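PDB 5WCJ: methyltransferase-like protein 13, which methylates elongation factor eEF1A on a lysine and at its N-terminus, the latter through the C-terminal methyltransferase domain that forms this chain. Local coordinates for residues 41-46 with 64-69; 98-103 with 139-144; 160-165 with 197-202. All blocks are in the same frame, centred on the assembly; numbering follows the deposited sequence.

Contact 1. Residues 41-46 with 64-69; sequences EIPLAL and FPKSCI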
ATOM      1  N   GLU A  41      16.131  -0.464   7.805  1.00 34.79           N
ATOM      2  CA  GLU A  41      16.689  -0.827   9.110  1.00 34.75           C
ATOM      3  C   GLU A  41      15.720  -0.709  10.278  1.00 35.50           C
ATOM      4  O   GLU A  41      16.102  -1.038  11.411  1.00 31.59           O
ATOM      5  CB  GLU A  41      17.877   0.071   9.410  1.00 34.59           C
ATOM      6  CG  GLU A  41      18.978  -0.012   8.372  1.00 37.53           C
ATOM      7  CD  GLU A  41      20.107   0.970   8.621  1.00 40.38           C
ATOM      8  OE1 GLU A  41      20.041   1.739   9.610  1.00 42.06           O
ATOM      9  OE2 GLU A  41      21.076   0.958   7.817  1.00 47.66           O
ATOM     10  N   ILE A  42      14.486  -0.245  10.020  1.00 33.99           N
ATOM     11  CA  ILE A  42      13.488  -0.046  11.075  1.00 35.64           C
ATOM     12  C   ILE A  42      12.150  -0.705  10.696  1.00 34.86           C
ATOM     13  O   ILE A  42      11.830  -0.807   9.505  1.00 33.58           O
ATOM     14  CB  ILE A  42      13.302   1.455  11.398  1.00 42.64           C
ATOM     15  CG1 ILE A  42      12.804   2.252  10.177  1.00 45.30           C
ATOM     16  CG2 ILE A  42      14.620   2.055  11.900  1.00 42.86           C
ATOM     17  CD1 ILE A  42      11.311   2.436  10.087  1.00 51.57           C
ATOM     18  N   PRO A  43      11.384  -1.176  11.699  1.00 35.07           N
ATOM     19  CA  PRO A  43      10.108  -1.809  11.386  1.00 34.38           C
ATOM     20  C   PRO A  43       9.141  -0.877  10.642  1.00 33.25           C
ATOM     21  O   PRO A  43       9.115   0.325  10.868  1.00 31.87           O
ATOM     22  CB  PRO A  43       9.531  -2.159  12.764  1.00 37.19           C
ATOM     23  CG  PRO A  43      10.729  -2.278  13.641  1.00 39.33           C
ATOM     24  CD  PRO A  43      11.620  -1.169  13.157  1.00 38.70           C
ATOM     25  N   LEU A  44       8.355  -1.474   9.767  1.00 30.60           N
ATOM     26  CA  LEU A  44       7.414  -0.747   8.926  1.00 32.93           C
ATOM     27  C   LEU A  44       6.153  -1.575   8.944  1.00 28.85           C
ATOM     28  O   LEU A  44       6.221  -2.747   8.635  1.00 29.13           O
ATOM     29  CB  LEU A  44       8.012  -0.684   7.526  1.00 36.11           C
ATOM     30  CG  LEU A  44       7.310   0.069   6.410  1.00 44.70           C
ATOM     31  CD1 LEU A  44       7.280   1.540   6.743  1.00 48.23           C
ATOM     32  CD2 LEU A  44       8.041  -0.177   5.092  1.00 44.36           C
ATOM     33  N   ALA A  45       5.034  -0.979   9.342  1.00 26.31           N
ATOM     34  CA  ALA A  45       3.737  -1.643   9.329  1.00 26.52           C
ATOM     35  C   ALA A  45       2.957  -1.214   8.069  1.00 24.19           C
ATOM     36  O   ALA A  45       2.718  -0.012   7.867  1.00 25.22           O
ATOM     37  CB  ALA A  45       2.973  -1.284  10.581  1.00 29.29           C
ATOM     38  N   LEU A  46       2.557  -2.184   7.254  0.50 23.29           N
ATOM     39  CA  LEU A  46       1.896  -1.911   5.985  0.50 22.22           C
ATOM     40  C   LEU A  46       0.619  -2.728   5.831  0.50 22.40           C
ATOM     41  O   LEU A  46       0.625  -3.953   6.013  0.50 20.57           O
ATOM     42  CB  LEU A  46       2.850  -2.198   4.815  0.50 22.37           C
ATOM     43  CG  LEU A  46       2.200  -2.482   3.457  0.50 23.24           C
ATOM     44  CD1 LEU A  46       1.824  -1.184   2.778  0.50 22.61           C
ATOM     45  CD2 LEU A  46       3.120  -3.277   2.537  0.50 24.30           C
ATOM     46  N   PHE A  64      12.193  -5.721   2.305  1.00 29.07           N
ATOM     47  CA  PHE A  64      12.193  -5.017   3.575  1.00 31.28           C
ATOM     48  C   PHE A  64      12.075  -6.050   4.703  1.00 30.45           C
ATOM     49  O   PHE A  64      10.970  -6.358   5.170  1.00 28.88           O
ATOM     50  CB  PHE A  64      11.043  -3.990   3.619  1.00 31.61           C
ATOM     51  CG  PHE A  64      11.161  -2.889   2.593  1.00 32.51           C
ATOM     52  CD1 PHE A  64      10.830  -3.115   1.265  1.00 32.24           C
ATOM     53  CD2 PHE A  64      11.580  -1.616   2.959  1.00 37.68           C
ATOM     54  CE1 PHE A  64      10.930  -2.112   0.320  1.00 34.16           C
ATOM     55  CE2 PHE A  64      11.671  -0.598   2.018  1.00 37.61           C
ATOM     56  CZ  PHE A  64      11.365  -0.850   0.690  1.00 36.69           C
ATOM     57  N   PRO A  65      13.215  -6.582   5.183  1.00 32.45           N
ATOM     58  CA  PRO A  65      13.156  -7.683   6.162  1.00 33.00           C
ATOM     59  C   PRO A  65      12.473  -7.370   7.511  1.00 30.97           C
ATOM     60  O   PRO A  65      12.058  -8.288   8.214  1.00 31.95           O
ATOM     61  CB  PRO A  65      14.642  -8.075   6.346  1.00 35.99           C
ATOM     62  CG  PRO A  65      15.409  -6.884   5.920  1.00 34.72           C
ATOM     63  CD  PRO A  65      14.613  -6.241   4.821  1.00 34.05           C
ATOM     64  N   LYS A  66      12.307  -6.101   7.849  1.00 28.84           N
ATOM     65  CA  LYS A  66      11.566  -5.721   9.046  1.00 29.91           C
ATOM     66  C   LYS A  66      10.136  -5.215   8.765  1.00 27.89           C
ATOM     67  O   LYS A  66       9.502  -4.679   9.660  1.00 29.04           O
ATOM     68  CB  LYS A  66      12.339  -4.650   9.814  1.00 29.16           C
ATOM     69  CG  LYS A  66      13.681  -5.161  10.312  1.00 31.67           C
ATOM     70  CD  LYS A  66      14.372  -4.059  11.103  1.00 32.28           C
ATOM     71  CE  LYS A  66      15.763  -4.470  11.537  1.00 34.26           C
ATOM     72  NZ  LYS A  66      16.266  -3.542  12.569  1.00 31.64           N
ATOM     73  N   SER A  67       9.634  -5.394   7.546  1.00 28.50           N
ATOM     74  CA  SER A  67       8.237  -5.043   7.260  1.00 26.91           C
ATOM     75  C   SER A  67       7.298  -6.079   7.876  1.00 27.62           C
ATOM     76  O   SER A  67       7.621  -7.271   7.960  1.00 28.39           O
ATOM     77  CB  SER A  67       7.993  -4.914   5.749  1.00 26.08           C
ATOM     78  OG  SER A  67       8.208  -6.144   5.074  1.00 26.48           O
ATOM     79  N   CYS A  68       6.139  -5.596   8.294  1.00 27.27           N
ATOM     80  CA  CYS A  68       5.061  -6.419   8.815  0.52 29.06           C
ATOM     81  C   CYS A  68       3.831  -6.050   8.008  1.00 26.03           C
ATOM     82  O   CYS A  68       3.398  -4.932   8.072  1.00 25.53           O
ATOM     83  CB  CYS A  68       4.801  -6.119  10.284  0.52 32.79           C
ATOM     84  SG  CYS A  68       3.596  -7.263  10.992  0.52 41.24           S
ATOM     85  N   ILE A  69       3.339  -6.988   7.225  1.00 25.33           N
ATOM     86  CA  ILE A  69       2.271  -6.720   6.257  1.00 24.80           C
ATOM     87  C   ILE A  69       0.995  -7.437   6.653  1.00 23.76           C
ATOM     88  O   ILE A  69       1.002  -8.640   6.896  1.00 23.91           O
ATOM     89  CB  ILE A  69       2.704  -7.180   4.871  1.00 26.30           C
ATOM     90  CG1 ILE A  69       3.960  -6.400   4.426  1.00 28.21           C
ATOM     91  CG2 ILE A  69       1.553  -7.069   3.870  1.00 27.41           C
ATOM     92  CD1 ILE A  69       4.624  -6.947   3.171  1.00 31.47           C
TER

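Contact 2. Residues 98-103 with 139-144; sequences IADGLD and PAFVEQ. With SAH (S-adenosyl-L-homocysteine), chain F.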
ATOM      1  N   ILE A  98      -9.076 -12.835   4.486  1.00 24.27           N
ATOM      2  CA  ILE A  98     -10.065 -12.937   3.429  1.00 25.58           C
ATOM      3  C   ILE A  98     -11.282 -12.148   3.890  1.00 28.79           C
ATOM      4  O   ILE A  98     -11.969 -12.566   4.805  1.00 27.39           O
ATOM      5  CB  ILE A  98     -10.419 -14.395   3.071  1.00 26.93           C
ATOM      6  CG1 ILE A  98      -9.162 -15.149   2.603  1.00 28.96           C
ATOM      7  CG2 ILE A  98     -11.466 -14.434   1.959  1.00 27.41           C
ATOM      8  CD1 ILE A  98      -8.455 -14.522   1.395  1.00 29.55           C
ATOM      9  N   ALA A  99     -11.494 -10.999   3.252  1.00 27.19           N
ATOM     10  CA  ALA A  99     -12.512 -10.029   3.642  1.00 27.46           C
ATOM     11  C   ALA A  99     -12.616  -8.950   2.578  1.00 27.29           C
ATOM     12  O   ALA A  99     -11.676  -8.719   1.778  1.00 26.19           O
ATOM     13  CB  ALA A  99     -12.171  -9.408   4.992  1.00 27.49           C
ATOM     14  N   ASP A 100     -13.769  -8.291   2.545  1.00 25.28           N
ATOM     15  CA  ASP A 100     -13.921  -7.049   1.799  1.00 27.84           C
ATOM     16  C   ASP A 100     -13.085  -6.026   2.552  1.00 25.16           C
ATOM     17  O   ASP A 100     -13.239  -5.878   3.757  1.00 26.79           O
ATOM     18  CB  ASP A 100     -15.406  -6.654   1.814  1.00 30.25           C
ATOM     19  CG  ASP A 100     -15.730  -5.451   0.956  1.00 35.44           C
ATOM     20  OD1 ASP A 100     -14.859  -4.574   0.646  1.00 33.11           O
ATOM     21  OD2 ASP A 100     -16.933  -5.359   0.606  1.00 38.88           O
ATOM     22  N   GLY A 101     -12.177  -5.329   1.870  1.00 26.21           N
ATOM     23  CA  GLY A 101     -11.369  -4.283   2.533  1.00 23.98           C
ATOM     24  C   GLY A 101     -12.203  -3.194   3.247  1.00 22.56           C
ATOM     25  O   GLY A 101     -11.766  -2.636   4.233  1.00 22.97           O
ATOM     26  N   LEU A 102     -13.379  -2.886   2.719  1.00 23.60           N
ATOM     27  CA  LEU A 102     -14.284  -1.899   3.351  1.00 25.43           C
ATOM     28  C   LEU A 102     -14.703  -2.345   4.752  1.00 25.93           C
ATOM     29  O   LEU A 102     -14.495  -1.614   5.741  1.00 24.97           O
ATOM     30  CB  LEU A 102     -15.488  -1.651   2.473  1.00 24.85           C
ATOM     31  CG  LEU A 102     -15.213  -0.974   1.147  1.00 26.25           C
ATOM     32  CD1 LEU A 102     -16.372  -1.231   0.235  1.00 27.54           C
ATOM     33  CD2 LEU A 102     -14.870   0.507   1.282  1.00 26.76           C
ATOM     34  N   ASP A 103     -15.145  -3.600   4.839  1.00 27.90           N
ATOM     35  CA  ASP A 103     -15.531  -4.206   6.124  1.00 29.44           C
ATOM     36  C   ASP A 103     -14.348  -4.308   7.058  1.00 29.19           C
ATOM     37  O   ASP A 103     -14.442  -3.963   8.227  1.00 26.41           O
ATOM     38  CB  ASP A 103     -16.121  -5.613   5.918  1.00 31.36           C
ATOM     39  CG  ASP A 103     -17.380  -5.622   5.078  1.00 39.01           C
ATOM     40  OD1 ASP A 103     -18.177  -4.657   5.153  1.00 35.10           O
ATOM     41  OD2 ASP A 103     -17.595  -6.625   4.335  1.00 41.13           O
ATOM     42  N   PRO A 139     -15.876   2.837  -5.855  1.00 28.21           N
ATOM     43  CA  PRO A 139     -16.002   4.209  -5.335  1.00 26.66           C
ATOM     44  C   PRO A 139     -16.148   4.325  -3.823  1.00 25.52           C
ATOM     45  O   PRO A 139     -15.745   5.329  -3.246  1.00 23.61           O
ATOM     46  CB  PRO A 139     -17.266   4.756  -6.043  1.00 30.68           C
ATOM     47  CG  PRO A 139     -17.905   3.618  -6.708  1.00 30.99           C
ATOM     48  CD  PRO A 139     -16.900   2.531  -6.877  1.00 29.27           C
ATOM     49  N   ALA A 140     -16.689   3.293  -3.173  1.00 24.79           N
ATOM     50  CA  ALA A 140     -16.829   3.331  -1.715  1.00 25.05           C
ATOM     51  C   ALA A 140     -15.496   3.509  -0.988  1.00 24.52           C
ATOM     52  O   ALA A 140     -15.476   4.063   0.101  1.00 24.64           O
ATOM     53  CB  ALA A 140     -17.552   2.094  -1.200  1.00 26.70           C
ATOM     54  N   PHE A 141     -14.391   3.047  -1.596  1.00 23.29           N
ATOM     55  CA  PHE A 141     -13.067   3.125  -0.972  1.00 22.96           C
ATOM     56  C   PHE A 141     -12.547   4.553  -0.921  1.00 23.04           C
ATOM     57  O   PHE A 141     -11.613   4.826  -0.179  1.00 23.45           O
ATOM     58  CB  PHE A 141     -12.028   2.260  -1.728  1.00 23.09           C
ATOM     59  CG  PHE A 141     -12.114   0.799  -1.429  1.00 20.79           C
ATOM     60  CD1 PHE A 141     -12.932  -0.026  -2.164  1.00 21.75           C
ATOM     61  CD2 PHE A 141     -11.379   0.258  -0.382  1.00 22.60           C
ATOM     62  CE1 PHE A 141     -12.996  -1.392  -1.896  1.00 23.21           C
ATOM     63  CE2 PHE A 141     -11.432  -1.097  -0.089  1.00 23.82           C
ATOM     64  CZ  PHE A 141     -12.239  -1.938  -0.853  1.00 23.54           C
ATOM     65  N   VAL A 142     -13.119   5.451  -1.729  1.00 23.42           N
ATOM     66  CA  VAL A 142     -12.694   6.868  -1.756  1.00 25.43           C
ATOM     67  C   VAL A 142     -13.800   7.885  -1.367  1.00 27.73           C
ATOM     68  O   VAL A 142     -13.653   9.090  -1.535  1.00 29.49           O
ATOM     69  CB  VAL A 142     -12.052   7.202  -3.102  1.00 24.70           C
ATOM     70  CG1 VAL A 142     -10.765   6.394  -3.272  1.00 27.35           C
ATOM     71  CG2 VAL A 142     -12.981   6.953  -4.284  1.00 27.01           C
ATOM     72  N   GLU A 143     -14.880   7.373  -0.807  1.00 27.59           N
ATOM     73  CA  GLU A 143     -15.946   8.185  -0.266  1.00 29.16           C
ATOM     74  C   GLU A 143     -15.481   8.763   1.066  1.00 29.85           C
ATOM     75  O   GLU A 143     -14.756   8.133   1.848  1.00 26.68           O
ATOM     76  CB  GLU A 143     -17.187   7.298  -0.141  1.00 32.51           C
ATOM     77  CG  GLU A 143     -18.448   7.971   0.371  1.00 34.78           C
ATOM     78  CD  GLU A 143     -18.529   7.975   1.867  1.00 38.43           C
ATOM     79  OE1 GLU A 143     -17.995   7.037   2.494  1.00 36.14           O
ATOM     80  OE2 GLU A 143     -19.105   8.942   2.438  1.00 41.88           O
ATOM     81  N   GLN A 144     -15.832  10.016   1.310  1.00 30.43           N
ATOM     82  CA  GLN A 144     -15.223  10.745   2.420  1.00 31.61           C
ATOM     83  C   GLN A 144     -15.423  10.138   3.803  1.00 28.59           C
ATOM     84  O   GLN A 144     -14.494  10.165   4.588  1.00 29.53           O
ATOM     85  CB  GLN A 144     -15.635  12.237   2.404  1.00 36.40           C
ATOM     86  CG  GLN A 144     -14.845  13.058   1.380  1.00 40.32           C
ATOM     87  CD  GLN A 144     -15.058  14.552   1.551  1.00 44.43           C
ATOM     88  OE1 GLN A 144     -14.785  15.109   2.617  1.00 45.89           O
ATOM     89  NE2 GLN A 144     -15.546  15.204   0.504  1.00 40.94           N
TER
HETATM   90  CG  SAH F 705      -4.414  -6.171  -8.260  1.00 44.64           C
HETATM   91  SD  SAH F 705      -5.830  -7.237  -8.653  1.00 41.53           S
HETATM   92  C5' SAH F 705      -7.183  -6.511  -7.692  1.00 33.07           C
HETATM   93  C4' SAH F 705      -7.378  -7.335  -6.435  1.00 29.35           C
HETATM   94  O4' SAH F 705      -8.368  -6.681  -5.604  1.00 26.67           O
HETATM   95  C3' SAH F 705      -7.910  -8.754  -6.711  1.00 28.11           C
HETATM   96  O3' SAH F 705      -7.157  -9.706  -5.967  1.00 28.92           O
HETATM   97  C2' SAH F 705      -9.357  -8.679  -6.211  1.00 26.55           C
HETATM   98  O2' SAH F 705      -9.911  -9.890  -5.708  1.00 25.49           O
HETATM   99  C1' SAH F 705      -9.177  -7.698  -5.061  1.00 24.63           C
HETATM  100  N9  SAH F 705     -10.404  -7.072  -4.576  1.00 23.47           N
HETATM  101  C8  SAH F 705     -11.467  -6.634  -5.324  1.00 26.13           C
HETATM  102  N7  SAH F 705     -12.402  -6.037  -4.626  1.00 24.69           N
HETATM  103  C5  SAH F 705     -11.922  -6.086  -3.328  1.00 22.16           C
HETATM  104  C6  SAH F 705     -12.432  -5.607  -2.110  1.00 24.43           C
HETATM  105  N6  SAH F 705     -13.608  -4.936  -1.999  1.00 24.83           N
HETATM  106  N1  SAH F 705     -11.708  -5.833  -0.995  1.00 23.11           N
HETATM  107  C2  SAH F 705     -10.548  -6.503  -1.095  1.00 24.58           C
HETATM  108  N3  SAH F 705      -9.955  -6.985  -2.192  1.00 22.08           N
HETATM  109  C4  SAH F 705     -10.695  -6.735  -3.283  1.00 23.61           C

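Contact 3. Residues 160-165 with 197-202; sequences FILNLV and EILFCQ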
ATOM      1  N   PHE A 160      -0.704   7.104   2.470  1.00 21.08           N
ATOM      2  CA  PHE A 160      -1.812   6.333   1.902  1.00 23.50           C
ATOM      3  C   PHE A 160      -1.614   6.362   0.381  1.00 21.80           C
ATOM      4  O   PHE A 160      -1.528   7.444  -0.192  1.00 22.64           O
ATOM      5  CB  PHE A 160      -3.119   7.011   2.336  1.00 23.39           C
ATOM      6  CG  PHE A 160      -4.352   6.504   1.672  1.00 24.22           C
ATOM      7  CD1 PHE A 160      -4.598   5.152   1.517  1.00 25.00           C
ATOM      8  CD2 PHE A 160      -5.332   7.409   1.287  1.00 26.10           C
ATOM      9  CE1 PHE A 160      -5.768   4.697   0.900  1.00 26.14           C
ATOM     10  CE2 PHE A 160      -6.504   6.977   0.682  1.00 27.41           C
ATOM     11  CZ  PHE A 160      -6.734   5.613   0.499  1.00 27.69           C
ATOM     12  N   ILE A 161      -1.474   5.190  -0.236  1.00 21.29           N
ATOM     13  CA  ILE A 161      -1.078   5.060  -1.630  1.00 21.56           C
ATOM     14  C   ILE A 161      -2.196   4.345  -2.344  1.00 21.69           C
ATOM     15  O   ILE A 161      -2.573   3.232  -1.930  1.00 21.24           O
ATOM     16  CB  ILE A 161       0.239   4.288  -1.772  1.00 22.39           C
ATOM     17  CG1 ILE A 161       1.338   4.935  -0.899  1.00 23.34           C
ATOM     18  CG2 ILE A 161       0.614   4.136  -3.238  1.00 22.96           C
ATOM     19  CD1 ILE A 161       2.645   4.164  -0.838  1.00 23.44           C
ATOM     20  N   LEU A 162      -2.695   4.949  -3.422  1.00 22.16           N
ATOM     21  CA  LEU A 162      -3.864   4.456  -4.131  0.64 23.85           C
ATOM     22  C   LEU A 162      -3.559   4.267  -5.621  1.00 22.92           C
ATOM     23  O   LEU A 162      -3.051   5.191  -6.242  1.00 24.10           O
ATOM     24  CB  LEU A 162      -4.958   5.525  -3.992  0.64 25.83           C
ATOM     25  CG  LEU A 162      -6.272   5.363  -4.732  0.64 27.29           C
ATOM     26  CD1 LEU A 162      -7.036   4.198  -4.121  0.64 28.28           C
ATOM     27  CD2 LEU A 162      -7.073   6.643  -4.663  0.64 28.19           C
ATOM     28  N   ASN A 163      -3.913   3.110  -6.165  1.00 22.08           N
ATOM     29  CA  ASN A 163      -3.886   2.850  -7.594  1.00 22.70           C
ATOM     30  C   ASN A 163      -5.266   3.265  -8.097  1.00 24.20           C
ATOM     31  O   ASN A 163      -6.261   2.663  -7.690  1.00 24.68           O
ATOM     32  CB  ASN A 163      -3.623   1.376  -7.848  1.00 23.09           C
ATOM     33  CG  ASN A 163      -3.691   0.989  -9.322  1.00 27.33           C
ATOM     34  OD1 ASN A 163      -3.507   1.814 -10.197  1.00 28.65           O
ATOM     35  ND2 ASN A 163      -3.946  -0.305  -9.589  1.00 31.50           N
ATOM     36  N   LEU A 164      -5.325   4.277  -8.978  1.00 24.16           N
ATOM     37  CA  LEU A 164      -6.602   4.833  -9.507  1.00 25.52           C
ATOM     38  C   LEU A 164      -6.706   4.695 -11.026  1.00 25.77           C
ATOM     39  O   LEU A 164      -5.789   5.088 -11.760  1.00 25.63           O
ATOM     40  CB  LEU A 164      -6.710   6.301  -9.144  1.00 27.33           C
ATOM     41  CG  LEU A 164      -7.920   7.132  -9.622  1.00 28.62           C
ATOM     42  CD1 LEU A 164      -9.150   6.698  -8.844  1.00 28.77           C
ATOM     43  CD2 LEU A 164      -7.650   8.601  -9.386  1.00 30.57           C
ATOM     44  N   VAL A 165      -7.808   4.117 -11.483  1.00 25.13           N
ATOM     45  CA  VAL A 165      -8.190   4.165 -12.900  1.00 27.52           C
ATOM     46  C   VAL A 165      -9.554   4.816 -12.933  1.00 28.87           C
ATOM     47  O   VAL A 165     -10.509   4.248 -12.423  1.00 27.47           O
ATOM     48  CB  VAL A 165      -8.269   2.792 -13.538  1.00 28.94           C
ATOM     49  CG1 VAL A 165      -8.818   2.910 -14.973  1.00 33.08           C
ATOM     50  CG2 VAL A 165      -6.890   2.112 -13.534  1.00 30.39           C
ATOM     51  N   GLU A 197      -3.144   5.927 -12.506  1.00 25.71           N
ATOM     52  CA  GLU A 197      -2.277   6.826 -11.799  1.00 28.76           C
ATOM     53  C   GLU A 197      -2.192   6.466 -10.322  1.00 27.54           C
ATOM     54  O   GLU A 197      -3.127   5.901  -9.753  1.00 25.65           O
ATOM     55  CB  GLU A 197      -2.679   8.260 -12.014  1.00 32.83           C
ATOM     56  CG  GLU A 197      -3.951   8.703 -11.382  1.00 34.80           C
ATOM     57  CD  GLU A 197      -4.353  10.083 -11.894  1.00 41.18           C
ATOM     58  OE1 GLU A 197      -4.485  10.259 -13.143  1.00 45.09           O
ATOM     59  OE2 GLU A 197      -4.542  10.976 -11.045  1.00 41.85           O
ATOM     60  N   ILE A 198      -1.058   6.786  -9.721  1.00 23.73           N
ATOM     61  CA  ILE A 198      -0.825   6.468  -8.327  1.00 24.63           C
ATOM     62  C   ILE A 198      -0.933   7.766  -7.561  1.00 24.33           C
ATOM     63  O   ILE A 198      -0.296   8.767  -7.919  1.00 24.72           O
ATOM     64  CB  ILE A 198       0.543   5.779  -8.067  1.00 25.23           C
ATOM     65  CG1 ILE A 198       0.707   4.519  -8.926  1.00 26.66           C
ATOM     66  CG2 ILE A 198       0.694   5.500  -6.577  1.00 25.54           C
ATOM     67  CD1 ILE A 198      -0.442   3.523  -8.847  1.00 29.01           C
ATOM     68  N   LEU A 199      -1.781   7.767  -6.529  1.00 21.56           N
ATOM     69  CA  LEU A 199      -1.909   8.877  -5.650  1.00 23.68           C
ATOM     70  C   LEU A 199      -1.205   8.556  -4.344  1.00 24.05           C
ATOM     71  O   LEU A 199      -1.372   7.484  -3.782  1.00 24.95           O
ATOM     72  CB  LEU A 199      -3.367   9.181  -5.355  1.00 25.59           C
ATOM     73  CG  LEU A 199      -4.302   9.236  -6.570  1.00 31.12           C
ATOM     74  CD1 LEU A 199      -5.704   9.597  -6.099  1.00 35.27           C
ATOM     75  CD2 LEU A 199      -3.833  10.215  -7.591  1.00 30.34           C
ATOM     76  N   PHE A 200      -0.451   9.514  -3.855  1.00 22.05           N
ATOM     77  CA  PHE A 200       0.274   9.382  -2.587  1.00 23.30           C
ATOM     78  C   PHE A 200      -0.274  10.466  -1.677  1.00 23.30           C
ATOM     79  O   PHE A 200      -0.149  11.686  -1.969  1.00 25.52           O
ATOM     80  CB  PHE A 200       1.764   9.609  -2.786  1.00 23.43           C
ATOM     81  CG  PHE A 200       2.377   8.804  -3.884  1.00 24.88           C
ATOM     82  CD1 PHE A 200       2.879   7.529  -3.634  1.00 24.88           C
ATOM     83  CD2 PHE A 200       2.493   9.331  -5.181  1.00 25.79           C
ATOM     84  CE1 PHE A 200       3.454   6.790  -4.649  1.00 25.24           C
ATOM     85  CE2 PHE A 200       3.067   8.593  -6.195  1.00 25.54           C
ATOM     86  CZ  PHE A 200       3.571   7.328  -5.924  1.00 26.34           C
ATOM     87  N   CYS A 201      -0.917  10.063  -0.595  1.00 24.06           N
ATOM     88  CA  CYS A 201      -1.702  10.977   0.222  1.00 23.95           C
ATOM     89  C   CYS A 201      -1.151  11.028   1.635  1.00 25.01           C
ATOM     90  O   CYS A 201      -0.939   9.996   2.300  1.00 24.39           O
ATOM     91  CB  CYS A 201      -3.179  10.544   0.280  1.00 24.14           C
ATOM     92  SG  CYS A 201      -3.867  10.162  -1.351  1.00 30.71           S
ATOM     93  N   GLN A 202      -0.936  12.240   2.107  1.00 25.24           N
ATOM     94  CA  GLN A 202      -0.431  12.442   3.467  1.00 28.14           C
ATOM     95  C   GLN A 202      -1.225  13.528   4.195  1.00 29.89           C
ATOM     96  O   GLN A 202      -2.043  14.260   3.588  1.00 28.83           O
ATOM     97  CB  GLN A 202       1.042  12.787   3.400  1.00 29.37           C
ATOM     98  CG  GLN A 202       1.889  11.634   2.914  1.00 30.17           C
ATOM     99  CD  GLN A 202       3.352  11.863   3.147  1.00 31.26           C
ATOM    100  OE1 GLN A 202       3.959  12.669   2.463  1.00 32.23           O
ATOM    101  NE2 GLN A 202       3.923  11.176   4.133  1.00 32.56           N
TER

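Contact 1. Residues 41-46 with 64-69
The ring of Phe64 is approached obliquely by Leu44, whose CD2 comes within 4.4 Å of ring atom CD2. Away from this pair of segments the ring packs on Leu30, Leu39 and Leu40, so Leu44 covers just a part of it. Further along, Leu46 and Ile69 lie side by side and point the same way. In one of the two conformers of Leu46, CD2 is 3.7 Å from CG1 of Ile69, and both side chains also rest on Val60 of the helix between the strands. The longest reach belongs to Lys66: CG stands anti to its carbonyl carbon (chi1 -63°) and the rest of the side chain is extended, which runs the aliphatic part past the 42-43 backbone and brings NZ to Glu41. There NZ donates to Glu41 O at 2.8 Å, coming from above the carbonyl plane, 49° out of it. Ser67 OG folds back over the type I turn from Phe64 to Ser67 and bonds Phe64 O at 2.8 Å, in the carbonyl plane. That same oxygen also accepts from Ser67 N, so two donors from one residue pin the turn, which leads into strand 67-73. Between the backbones, Cys68 N meets Leu44 O at 2.9 Å and Leu46 N meets Cys68 O at 3.0 Å, while Leu44 N to Lys66 O is a weak bond of 3.4 Å. The short strand segments run parallel, 19° apart. Strand 44-49, helix 55-63 and strand 67-73 form the first beta-alpha-beta unit along the chain of the Rossmann-like methyltransferase sheet, its two strands neighbours inside that sheet.

Contact 2. Residues 98-103 with 139-144
Leu102 sits on the ring of Phe141; no hydrogen bond joins the two segments, and the direct contact is mainly apolar. Its CD2 makes a CH-pi contact over the middle of one ring face, 3.8 Å from the centroid and almost on the ring normal, while CG lies 3.7 Å from CZ of the same ring. The other methyl, CD1, meets CB of Ala140 at 3.8 Å, so the leucine straddles two consecutive residues of the loop. Gly101, without a side chain, lets the far end of the ring come near its backbone. The ring also meets Phe123 edge to face. Phe141 has a second role at its edge, where N6 of S-adenosyl-L-homocysteine lies in the ring plane, 3.5 Å from CZ. This is the adenine end of the cofactor pocket of a Rossmann-fold methyltransferase, walled by the start of helix 101-109 and by the loop that follows strand 118-123. Hydrogen bonds recognise the base from the helix side. Gly101 N donates to N1 of the ligand at 2.9 Å, practically straight at 178°, and ligand N6 donates a hydrogen bond to Asp100 OD1, also at 2.9 Å. A chi1 of -174° swings the Asp100 carboxylate away from its own backbone N, to where OD1 can serve the adenine amine and cap the helix too: Leu102 N donates to the same OD1 at 3.1 Å, arriving from above the carboxylate plane, 48° out of it. Glu73 OE2 and Gly52 N add further hydrogen bonds to the ligand.

Contact 3. Residues 160-165 with 197-202
Phe160 forms a hydrogen-bonded pair with Cys201: its N donates to Cys201 O at 2.9 Å and its O accepts from Cys201 N at 2.7 Å. Cys201 SG lies obliquely beside the Phe160 ring, 5.1 Å from the centroid, and Phe123 meets that ring edge to face. Ile161 turns to the other side of the sheet, where its CG2 touches Ile198 CG2 at 3.6 Å and its CG1 nears Phe200 CD1. Ile198 CG2 also covers one face of the Phe200 ring, offset toward the rim. Leu162 pairs with Leu199 through two backbone bonds; in one of the two conformers of Leu162, CD2 lies 3.6 Å from Leu199 CD1. Trans about chi1 (175°), Asn163 lays its amide beside Ile198, OD1 3.8 Å from CD1 of the isoleucine, while the amide itself bonds to Asn196 and Asp124. With an alanine in place of Ile198, CG2 and CD1 are gone, and the Phe200 face would probably lose its methyl cover, and Ile161 and Asn163 a neighbour, leaving a gap beneath helix 21-28. Leu164 places CD2 3.9 Å from Leu199 CD1 and exchanges backbone bonds with Glu197, whose OE1 makes salt bridges to Lys172 and Arg190. The strand 197-202 runs antiparallel between 158-164 and 185-190, giving the 3-2-1-4-5-7-6 strand order characteristic of class I methyltransferases.

Contacts 1 and 3 belong to one seven-stranded sheet, on opposite sides of the chain's centre: their centres are 20 Å apart, and strand 118-123 lies between strands 44-49 and 158-164. Contact 2 stands apart from contact 1, with centres 24 Å and nearest atoms about 11 Å apart, but it adjoins contact 3, where Val142 CG1 packs against Leu162 CD2 at 4.0 Å in one conformer of the leucine. Phe123 touches both of these contacts. Contact 2 grips the cofactor product directly; the Asn163 side chain is about 6 Å from the ligand, whereas that of Ile69 is about 13 Å away.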